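Local coordinates for protein glutathione S-transferase (Xanthomonas axonopodis pv. citri, PDB 6NV6) that binds glutathione and, as a theta-class glutathione S-transferase, probably catalyses its conjugation to electrophilic substrates, at residues F105-V116 with F168-I177. Numbering follows the deposited sequence.
Sequences FAGVFRDLFWGV and FIYAWFEMPI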
ATOM      1  N   PHE A 105       5.671  -1.146   9.646  1.00 37.44           N
ATOM      2  CA  PHE A 105       5.542  -2.382   8.889  1.00 33.04           C
ATOM      3  C   PHE A 105       6.489  -2.467   7.701  1.00 35.70           C
ATOM      4  O   PHE A 105       7.057  -3.535   7.443  1.00 36.51           O
ATOM      5  CB  PHE A 105       4.103  -2.552   8.400  1.00 29.44           C
ATOM      6  CG  PHE A 105       3.906  -3.766   7.544  1.00 29.39           C
ATOM      7  CD1 PHE A 105       3.905  -5.024   8.109  1.00 28.51           C
ATOM      8  CD2 PHE A 105       3.747  -3.649   6.166  1.00 34.17           C
ATOM      9  CE1 PHE A 105       3.735  -6.151   7.320  1.00 37.99           C
ATOM     10  CE2 PHE A 105       3.568  -4.779   5.360  1.00 31.85           C
ATOM     11  CZ  PHE A 105       3.566  -6.032   5.940  1.00 33.00           C
ATOM     12  N   ALA A 106       6.678  -1.365   6.975  1.00 31.41           N
ATOM     13  CA  ALA A 106       7.325  -1.440   5.667  1.00 33.49           C
ATOM     14  C   ALA A 106       8.767  -1.936   5.765  1.00 43.68           C
ATOM     15  O   ALA A 106       9.215  -2.727   4.924  1.00 41.75           O
ATOM     16  CB  ALA A 106       7.260  -0.073   4.989  1.00 33.06           C
ATOM     17  N   GLY A 107       9.504  -1.499   6.793  1.00 36.47           N
ATOM     18  CA  GLY A 107      10.912  -1.848   6.876  1.00 33.33           C
ATOM     19  C   GLY A 107      11.130  -3.343   7.019  1.00 43.95           C
ATOM     20  O   GLY A 107      11.870  -3.952   6.239  1.00 47.79           O
ATOM     21  N   VAL A 108      10.479  -3.960   8.011  1.00 34.70           N
ATOM     22  CA  VAL A 108      10.639  -5.398   8.205  1.00 34.90           C
ATOM     23  C   VAL A 108      10.067  -6.158   7.018  1.00 39.65           C
ATOM     24  O   VAL A 108      10.636  -7.163   6.576  1.00 45.63           O
ATOM     25  CB  VAL A 108      10.016  -5.852   9.545  1.00 43.66           C
ATOM     26  CG1 VAL A 108       8.514  -5.703   9.539  1.00 40.35           C
ATOM     27  CG2 VAL A 108      10.404  -7.301   9.860  1.00 45.54           C
ATOM     28  N   PHE A 109       8.961  -5.677   6.450  1.00 41.04           N
ATOM     29  CA  PHE A 109       8.368  -6.417   5.349  1.00 34.31           C
ATOM     30  C   PHE A 109       9.214  -6.313   4.093  1.00 40.72           C
ATOM     31  O   PHE A 109       9.386  -7.308   3.379  1.00 48.99           O
ATOM     32  CB  PHE A 109       6.956  -5.945   5.051  1.00 33.27           C
ATOM     33  CG  PHE A 109       6.357  -6.652   3.879  1.00 36.00           C
ATOM     34  CD1 PHE A 109       5.870  -7.939   4.008  1.00 40.10           C
ATOM     35  CD2 PHE A 109       6.341  -6.066   2.633  1.00 35.58           C
ATOM     36  CE1 PHE A 109       5.341  -8.614   2.921  1.00 37.30           C
ATOM     37  CE2 PHE A 109       5.812  -6.743   1.546  1.00 41.36           C
ATOM     38  CZ  PHE A 109       5.310  -8.018   1.696  1.00 31.46           C
ATOM     39  N   ARG A 110       9.732  -5.120   3.789  1.00 36.21           N
ATOM     40  CA  ARG A 110      10.616  -5.011   2.636  1.00 50.27           C
ATOM     41  C   ARG A 110      11.809  -5.941   2.795  1.00 52.53           C
ATOM     42  O   ARG A 110      12.312  -6.492   1.806  1.00 47.99           O
ATOM     43  CB  ARG A 110      11.071  -3.564   2.439  1.00 47.06           C
ATOM     44  N   ASP A 111      12.238  -6.166   4.039  1.00 41.72           N
ATOM     45  CA  ASP A 111      13.322  -7.105   4.303  1.00 43.82           C
ATOM     46  C   ASP A 111      12.879  -8.535   4.029  1.00 48.20           C
ATOM     47  O   ASP A 111      13.570  -9.285   3.326  1.00 51.11           O
ATOM     48  CB  ASP A 111      13.797  -6.951   5.747  1.00 51.32           C
ATOM     49  CG  ASP A 111      15.286  -7.125   5.888  1.00 60.95           C
ATOM     50  OD1 ASP A 111      16.032  -6.438   5.155  1.00 57.84           O
ATOM     51  OD2 ASP A 111      15.705  -7.943   6.744  1.00 70.11           O
ATOM     52  N   LEU A 112      11.726  -8.930   4.581  1.00 49.96           N
ATOM     53  CA  LEU A 112      11.161 -10.237   4.269  1.00 43.32           C
ATOM     54  C   LEU A 112      11.035 -10.415   2.768  1.00 37.02           C
ATOM     55  O   LEU A 112      11.480 -11.417   2.204  1.00 39.94           O
ATOM     56  CB  LEU A 112       9.790 -10.407   4.930  1.00 41.08           C
ATOM     57  CG  LEU A 112       9.112 -11.732   4.556  1.00 46.81           C
ATOM     58  CD1 LEU A 112       9.862 -12.910   5.156  1.00 42.78           C
ATOM     59  CD2 LEU A 112       7.664 -11.746   4.979  1.00 36.91           C
ATOM     60  N   PHE A 113      10.448  -9.428   2.101  1.00 42.85           N
ATOM     61  CA  PHE A 113      10.191  -9.575   0.678  1.00 50.31           C
ATOM     62  C   PHE A 113      11.478  -9.673  -0.129  1.00 44.69           C
ATOM     63  O   PHE A 113      11.503 -10.353  -1.160  1.00 42.60           O
ATOM     64  CB  PHE A 113       9.339  -8.414   0.175  1.00 37.42           C
ATOM     65  CG  PHE A 113       8.985  -8.522  -1.267  1.00 35.22           C
ATOM     66  CD1 PHE A 113       9.820  -7.990  -2.243  1.00 38.81           C
ATOM     67  CD2 PHE A 113       7.842  -9.201  -1.662  1.00 41.89           C
ATOM     68  CE1 PHE A 113       9.513  -8.109  -3.598  1.00 38.98           C
ATOM     69  CE2 PHE A 113       7.516  -9.321  -3.027  1.00 41.38           C
ATOM     70  CZ  PHE A 113       8.356  -8.772  -3.990  1.00 42.46           C
ATOM     71  N   TRP A 114      12.552  -9.011   0.302  1.00 48.30           N
ATOM     72  CA  TRP A 114      13.787  -9.083  -0.474  1.00 58.28           C
ATOM     73  C   TRP A 114      14.391 -10.480  -0.399  1.00 57.33           C
ATOM     74  O   TRP A 114      14.690 -11.094  -1.430  1.00 54.70           O
ATOM     75  CB  TRP A 114      14.782  -8.019  -0.005  1.00 58.85           C
ATOM     76  CG  TRP A 114      14.818  -6.823  -0.940  1.00 72.13           C
ATOM     77  CD1 TRP A 114      14.066  -5.677  -0.841  1.00 63.62           C
ATOM     78  CD2 TRP A 114      15.623  -6.670  -2.125  1.00 78.76           C
ATOM     79  NE1 TRP A 114      14.360  -4.823  -1.885  1.00 65.34           N
ATOM     80  CE2 TRP A 114      15.309  -5.406  -2.685  1.00 72.30           C
ATOM     81  CE3 TRP A 114      16.582  -7.473  -2.762  1.00 70.29           C
ATOM     82  CZ2 TRP A 114      15.924  -4.930  -3.853  1.00 65.05           C
ATOM     83  CZ3 TRP A 114      17.188  -6.995  -3.929  1.00 68.10           C
ATOM     84  CH2 TRP A 114      16.858  -5.737  -4.456  1.00 64.33           C
ATOM     85  N   GLY A 115      14.555 -11.003   0.814  1.00 49.69           N
ATOM     86  CA  GLY A 115      15.092 -12.335   1.003  1.00 58.11           C
ATOM     87  C   GLY A 115      14.400 -13.470   0.261  1.00 65.79           C
ATOM     88  O   GLY A 115      14.992 -14.534   0.070  1.00 66.40           O
ATOM     89  N   VAL A 116      13.157 -13.275  -0.164  1.00 57.11           N
ATOM     90  CA  VAL A 116      12.322 -14.362  -0.646  1.00 46.32           C
ATOM     91  C   VAL A 116      12.076 -14.260  -2.141  1.00 46.68           C
ATOM     92  O   VAL A 116      12.084 -15.270  -2.846  1.00 57.88           O
ATOM     93  CB  VAL A 116      10.991 -14.398   0.135  1.00 44.33           C
ATOM     94  CG1 VAL A 116      10.057 -15.473  -0.408  1.00 43.43           C
ATOM     95  CG2 VAL A 116      11.262 -14.607   1.611  1.00 43.72           C
ATOM     96  N   PHE A 168       0.789  -2.825   0.244  1.00 31.58           N
ATOM     97  CA  PHE A 168       1.728  -3.847   0.702  1.00 26.78           C
ATOM     98  C   PHE A 168       1.061  -5.208   0.799  1.00 30.20           C
ATOM     99  O   PHE A 168       1.673  -6.226   0.447  1.00 28.81           O
ATOM    100  CB  PHE A 168       2.309  -3.479   2.067  1.00 27.46           C
ATOM    101  CG  PHE A 168       3.411  -2.460   2.014  1.00 29.59           C
ATOM    102  CD1 PHE A 168       4.719  -2.843   1.799  1.00 30.88           C
ATOM    103  CD2 PHE A 168       3.138  -1.114   2.202  1.00 31.82           C
ATOM    104  CE1 PHE A 168       5.735  -1.898   1.763  1.00 34.40           C
ATOM    105  CE2 PHE A 168       4.150  -0.168   2.163  1.00 34.07           C
ATOM    106  CZ  PHE A 168       5.456  -0.567   1.939  1.00 32.10           C
ATOM    107  N   ILE A 169      -0.197  -5.242   1.254  1.00 30.75           N
ATOM    108  CA  ILE A 169      -0.820  -6.512   1.615  1.00 32.98           C
ATOM    109  C   ILE A 169      -1.066  -7.384   0.394  1.00 34.36           C
ATOM    110  O   ILE A 169      -1.282  -8.598   0.534  1.00 33.48           O
ATOM    111  CB  ILE A 169      -2.121  -6.279   2.402  1.00 27.91           C
ATOM    112  CG1 ILE A 169      -2.219  -7.294   3.535  1.00 27.61           C
ATOM    113  CG2 ILE A 169      -3.331  -6.357   1.493  1.00 27.13           C
ATOM    114  CD1 ILE A 169      -1.227  -7.031   4.645  1.00 28.40           C
ATOM    115  N   TYR A 170      -1.025  -6.797  -0.804  1.00 26.99           N
ATOM    116  CA  TYR A 170      -0.964  -7.608  -2.012  1.00 30.67           C
ATOM    117  C   TYR A 170       0.296  -8.473  -2.015  1.00 31.01           C
ATOM    118  O   TYR A 170       0.234  -9.689  -2.232  1.00 27.96           O
ATOM    119  CB  TYR A 170      -1.014  -6.708  -3.247  1.00 29.08           C
ATOM    120  CG  TYR A 170      -0.761  -7.456  -4.536  1.00 37.36           C
ATOM    121  CD1 TYR A 170      -1.645  -8.437  -4.972  1.00 32.52           C
ATOM    122  CD2 TYR A 170       0.363  -7.189  -5.316  1.00 32.84           C
ATOM    123  CE1 TYR A 170      -1.428  -9.119  -6.137  1.00 30.16           C
ATOM    124  CE2 TYR A 170       0.588  -7.873  -6.490  1.00 32.82           C
ATOM    125  CZ  TYR A 170      -0.315  -8.834  -6.894  1.00 35.87           C
ATOM    126  OH  TYR A 170      -0.101  -9.515  -8.064  1.00 37.11           O
ATOM    127  N   ALA A 171       1.453  -7.861  -1.758  1.00 31.59           N
ATOM    128  CA  ALA A 171       2.685  -8.638  -1.680  1.00 33.29           C
ATOM    129  C   ALA A 171       2.598  -9.691  -0.584  1.00 36.15           C
ATOM    130  O   ALA A 171       2.970 -10.851  -0.795  1.00 40.98           O
ATOM    131  CB  ALA A 171       3.878  -7.709  -1.447  1.00 32.10           C
ATOM    132  N   TRP A 172       2.087  -9.308   0.587  1.00 29.34           N
ATOM    133  CA  TRP A 172       1.974 -10.246   1.698  1.00 38.02           C
ATOM    134  C   TRP A 172       1.233 -11.522   1.305  1.00 37.83           C
ATOM    135  O   TRP A 172       1.677 -12.627   1.623  1.00 33.49           O
ATOM    136  CB  TRP A 172       1.267  -9.570   2.870  1.00 30.01           C
ATOM    137  CG  TRP A 172       0.952 -10.483   4.024  1.00 41.72           C
ATOM    138  CD1 TRP A 172      -0.281 -10.987   4.374  1.00 40.23           C
ATOM    139  CD2 TRP A 172       1.878 -10.999   4.989  1.00 42.07           C
ATOM    140  NE1 TRP A 172      -0.169 -11.779   5.493  1.00 34.15           N
ATOM    141  CE2 TRP A 172       1.142 -11.802   5.891  1.00 38.18           C
ATOM    142  CE3 TRP A 172       3.254 -10.858   5.183  1.00 33.98           C
ATOM    143  CZ2 TRP A 172       1.740 -12.452   6.966  1.00 41.99           C
ATOM    144  CZ3 TRP A 172       3.841 -11.512   6.248  1.00 36.67           C
ATOM    145  CH2 TRP A 172       3.087 -12.296   7.125  1.00 36.45           C
ATOM    146  N   PHE A 173       0.112 -11.395   0.608  1.00 38.24           N
ATOM    147  CA  PHE A 173      -0.735 -12.553   0.377  1.00 38.01           C
ATOM    148  C   PHE A 173      -0.334 -13.352  -0.852  1.00 44.14           C
ATOM    149  O   PHE A 173      -0.629 -14.552  -0.920  1.00 49.19           O
ATOM    150  CB  PHE A 173      -2.198 -12.113   0.254  1.00 37.05           C
ATOM    151  CG  PHE A 173      -2.889 -11.925   1.584  1.00 42.26           C
ATOM    152  CD1 PHE A 173      -3.087 -13.005   2.434  1.00 36.68           C
ATOM    153  CD2 PHE A 173      -3.316 -10.664   1.995  1.00 36.17           C
ATOM    154  CE1 PHE A 173      -3.715 -12.837   3.656  1.00 35.79           C
ATOM    155  CE2 PHE A 173      -3.946 -10.493   3.217  1.00 34.07           C
ATOM    156  CZ  PHE A 173      -4.143 -11.581   4.047  1.00 33.36           C
ATOM    157  N   GLU A 174       0.338 -12.735  -1.818  1.00 44.27           N
ATOM    158  CA  GLU A 174       0.688 -13.433  -3.045  1.00 42.72           C
ATOM    159  C   GLU A 174       2.147 -13.851  -3.087  1.00 38.17           C
ATOM    160  O   GLU A 174       2.532 -14.604  -3.986  1.00 45.49           O
ATOM    161  CB  GLU A 174       0.335 -12.564  -4.255  1.00 36.79           C
ATOM    162  CG  GLU A 174      -1.107 -12.026  -4.203  1.00 37.55           C
ATOM    163  CD  GLU A 174      -2.174 -13.133  -4.117  1.00 46.35           C
ATOM    164  OE1 GLU A 174      -1.929 -14.228  -4.669  1.00 44.85           O
ATOM    165  OE2 GLU A 174      -3.252 -12.912  -3.506  1.00 36.93           O
ATOM    166  N   MET A 175       2.957 -13.383  -2.139  1.00 39.30           N
ATOM    167  CA  MET A 175       4.292 -13.894  -1.856  1.00 47.39           C
ATOM    168  C   MET A 175       4.279 -15.394  -1.612  1.00 50.41           C
ATOM    169  O   MET A 175       3.342 -15.918  -0.995  1.00 45.62           O
ATOM    170  CB  MET A 175       4.891 -13.230  -0.617  1.00 45.19           C
ATOM    171  CG  MET A 175       5.847 -12.123  -0.893  1.00 46.35           C
ATOM    172  SD  MET A 175       6.811 -11.796   0.590  1.00 50.89           S
ATOM    173  CE  MET A 175       5.555 -11.970   1.835  1.00 43.11           C
ATOM    174  N   PRO A 176       5.321 -16.106  -2.033  1.00 54.90           N
ATOM    175  CA  PRO A 176       5.422 -17.536  -1.695  1.00 43.36           C
ATOM    176  C   PRO A 176       5.983 -17.740  -0.289  1.00 46.18           C
ATOM    177  O   PRO A 176       7.171 -17.970  -0.070  1.00 50.59           O
ATOM    178  CB  PRO A 176       6.353 -18.067  -2.786  1.00 42.71           C
ATOM    179  CG  PRO A 176       7.263 -16.913  -3.085  1.00 40.95           C
ATOM    180  CD  PRO A 176       6.486 -15.639  -2.809  1.00 47.76           C
ATOM    181  N   ILE A 177       5.101 -17.635   0.709  1.00 48.93           N
ATOM    182  CA  ILE A 177       5.457 -17.817   2.111  1.00 37.63           C
ATOM    183  C   ILE A 177       4.314 -18.537   2.821  1.00 47.81           C
ATOM    184  O   ILE A 177       3.199 -18.644   2.307  1.00 37.74           O
ATOM    185  CB  ILE A 177       5.738 -16.480   2.821  1.00 46.27           C
ATOM    186  CG1 ILE A 177       4.514 -15.568   2.719  1.00 45.91           C
ATOM    187  CG2 ILE A 177       6.969 -15.777   2.255  1.00 46.22           C
ATOM    188  CD1 ILE A 177       4.394 -14.590   3.855  1.00 36.39           C
TER
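F168 reaches across from helix 163-174 to helix 88-118, where F105, A106 and F109 receive it. The F105 ring turns its edge toward the face of F168 in an offset edge-to-face pair, planes at 89° and centroids 5.9 Å apart. The small methyl of A106 lets the far end of F168 come close to the backbone of the partner helix, A106 CB lying 3.6 Å from F168 CZ. F109 meets the rim of F168, where F109 CD2 is 3.7 Å from F168 CD1. One turn on, A171 offers only a methyl, short enough for F109 to extend over to its helix: A171 CB sits at the edge of that ring, 3.5 Å from F109 CZ. The wide indole of W172 packs alongside; F109 CE1 lies at its edge, in its plane, near W172 CE3, while L112 CD2 comes to W172 CZ3. M175, just past the helix end, has a flexible thioether chain that bends at chi3 (-40°), bringing CE against both F109 CE1 and L112 CD2 while M175 SD stays 3.6 Å from F113 CD2. Its sulfur makes oblique Met-aromatic contacts with both phenylalanines. P176, centre of an inverse gamma turn, and I177 then close the C-terminal end of the contact against V116, whose CG1 meets I177 CG2 at 4.1 Å. No hydrogen bond joins the segments. The axes of helices 105-116 and 168-174 cross at 41° and come within 11.2 Å, a separation suited to bulky aromatic side chains, and helix 126-146 adds L133 and L140. This is apolar helix packing within the all-helical C-terminal domain of the glutathione S-transferase fold.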